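Local atomic coordinates of putative tRNA (Adenine(37)-N6)-methyltransferase (Pseudomonas aeruginosa, PDB entry 7BTU), a protein that probably transfers a methyl group from S-adenosyl-L-methionine to the threonylcarbamoyl-modified adenosine at position 37 of tRNA. Residues Phe94-Ala98 with Thr99-Asn103. Sequence-based numbering, arbitrary orientation.
Sequences FATRA and THRPN
Between F94 and P102, whose side chains meet, the backbone leaves a short 3-10 segment at F94-A95 and bends back through an irregular loop, bringing R101 against the carbonyls of T96 and A98. An ST turn lies in the bend: T96 OG1 sits between its own N and carbonyl carbon (chi1 77°) and accepts a hydrogen bond from A98 N at 3.0 Å. Threonine suits the place because its hydroxyl can also donate to V93 O. A bend at chi3 (-48°) folds the R101 chain so that its guanidinium lies inside the loop. NH1 reaches A98 O at 2.9 Å, nearly in the guanidinium plane and on a carbonyl lone pair. NH1 and NH2 of R101 also both make weak, bent bonds to T96 O, NH2 at 3.2 Å, and NH2 bonds V93 O. Arginine suits the place because its long chain carries several N-H groups to carbonyls spread along the loop. Beyond it, the P102 and F94 side chains cross at an angle, P102 CG 3.9 Å from F94 CZ, an apolar contact between two compact rings. R97 pairs with D144 of the second subunit. The charge of buried R101 is probably balanced by its salt bridge from NE to D135 of that subunit, so one side chain joins loop carbonyls to the dimer interface.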
loop_
_atom_site.group_PDB
_atom_site.type_symbol
_atom_site.label_atom_id
_atom_site.label_comp_id
_atom_site.label_asym_id
_atom_site.label_seq_id
_atom_site.Cartn_x
_atom_site.Cartn_y
_atom_site.Cartn_z
ATOM N N PHE B 94 -12.910 8.267 1.037
ATOM C CA PHE B 94 -11.588 8.098 1.636
ATOM C C PHE B 94 -11.617 7.197 2.862
ATOM O O PHE B 94 -10.548 6.878 3.398
ATOM C CB PHE B 94 -11.004 9.472 1.994
ATOM C CG PHE B 94 -10.760 10.330 0.791
ATOM C CD1 PHE B 94 -10.114 9.811 -0.317
ATOM C CD2 PHE B 94 -11.178 11.656 0.758
ATOM C CE1 PHE B 94 -9.847 10.650 -1.461
ATOM C CE2 PHE B 94 -10.919 12.458 -0.352
ATOM C CZ PHE B 94 -10.286 11.963 -1.465
ATOM N N ALA B 95 -12.806 6.802 3.310
ATOM C CA ALA B 95 -12.950 5.814 4.366
ATOM C C ALA B 95 -13.129 4.403 3.802
ATOM O O ALA B 95 -13.395 3.466 4.563
ATOM C CB ALA B 95 -14.153 6.183 5.254
ATOM N N THR B 96 -13.004 4.248 2.485
ATOM C CA THR B 96 -13.281 3.006 1.790
ATOM C C THR B 96 -12.180 2.697 0.803
ATOM O O THR B 96 -11.355 3.552 0.424
ATOM C CB THR B 96 -14.591 3.057 0.973
ATOM O OG1 THR B 96 -14.335 3.804 -0.233
ATOM C CG2 THR B 96 -15.754 3.695 1.747
ATOM N N ARG B 97 -12.209 1.450 0.366
ATOM C CA ARG B 97 -11.413 0.997 -0.760
ATOM C C ARG B 97 -12.276 0.867 -2.014
ATOM O O ARG B 97 -12.001 0.026 -2.879
ATOM C CB ARG B 97 -10.743 -0.335 -0.420
ATOM C CG ARG B 97 -9.797 -0.262 0.740
ATOM C CD ARG B 97 -9.410 -1.672 1.166
ATOM N NE ARG B 97 -8.373 -1.619 2.184
ATOM C CZ ARG B 97 -7.099 -1.303 1.964
ATOM N NH1 ARG B 97 -6.654 -1.030 0.728
ATOM N NH2 ARG B 97 -6.279 -1.257 2.984
ATOM N N ALA B 98 -13.316 1.697 -2.123
ATOM C CA ALA B 98 -14.180 1.643 -3.289
ATOM C C ALA B 98 -13.357 1.855 -4.549
ATOM O O ALA B 98 -12.332 2.550 -4.536
ATOM C CB ALA B 98 -15.257 2.714 -3.193
ATOM N N THR B 99 -13.851 1.298 -5.651
ATOM C CA THR B 99 -13.114 1.284 -6.906
ATOM C C THR B 99 -13.322 2.541 -7.753
ATOM O O THR B 99 -12.511 2.793 -8.640
ATOM C CB THR B 99 -13.474 0.031 -7.745
ATOM O OG1 THR B 99 -14.863 0.049 -8.080
ATOM C CG2 THR B 99 -13.175 -1.254 -6.986
ATOM N N HIS B 100 -14.365 3.341 -7.508
ATOM C CA HIS B 100 -14.558 4.626 -8.197
ATOM C C HIS B 100 -14.090 5.677 -7.209
ATOM O O HIS B 100 -14.775 5.948 -6.227
ATOM C CB HIS B 100 -16.008 4.894 -8.613
ATOM C CG HIS B 100 -16.620 3.821 -9.466
ATOM N ND1 HIS B 100 -17.176 2.671 -8.938
ATOM C CD2 HIS B 100 -16.770 3.728 -10.811
ATOM C CE1 HIS B 100 -17.644 1.919 -9.920
ATOM N NE2 HIS B 100 -17.402 2.533 -11.067
ATOM N N ARG B 101 -12.898 6.220 -7.423
ATOM C CA ARG B 101 -12.313 7.156 -6.467
ATOM C C ARG B 101 -11.433 8.177 -7.193
ATOM O O ARG B 101 -11.068 7.972 -8.358
ATOM C CB ARG B 101 -11.522 6.401 -5.393
ATOM C CG ARG B 101 -10.375 5.643 -5.931
ATOM C CD ARG B 101 -9.798 4.698 -4.850
ATOM N NE ARG B 101 -9.586 5.337 -3.549
ATOM C CZ ARG B 101 -10.366 5.174 -2.472
ATOM N NH1 ARG B 101 -11.472 4.417 -2.518
ATOM N NH2 ARG B 101 -10.069 5.825 -1.367
ATOM N N PRO B 102 -11.155 9.324 -6.562
ATOM C CA PRO B 102 -10.298 10.340 -7.195
ATOM C C PRO B 102 -8.995 9.719 -7.675
ATOM O O PRO B 102 -8.361 8.937 -6.966
ATOM C CB PRO B 102 -10.048 11.351 -6.069
ATOM C CG PRO B 102 -11.221 11.222 -5.165
ATOM C CD PRO B 102 -11.673 9.775 -5.250
ATOM N N ASN B 103 -8.635 10.029 -8.912
ATOM C CA ASN B 103 -7.406 9.548 -9.563
ATOM C C ASN B 103 -7.357 8.081 -9.960
ATOM O O ASN B 103 -6.473 7.718 -10.728
ATOM C CB ASN B 103 -6.184 9.858 -8.702
ATOM C CG ASN B 103 -5.916 11.326 -8.686
ATOM O OD1 ASN B 103 -5.976 11.939 -9.737
ATOM N ND2 ASN B 103 -5.767 11.930 -7.496
#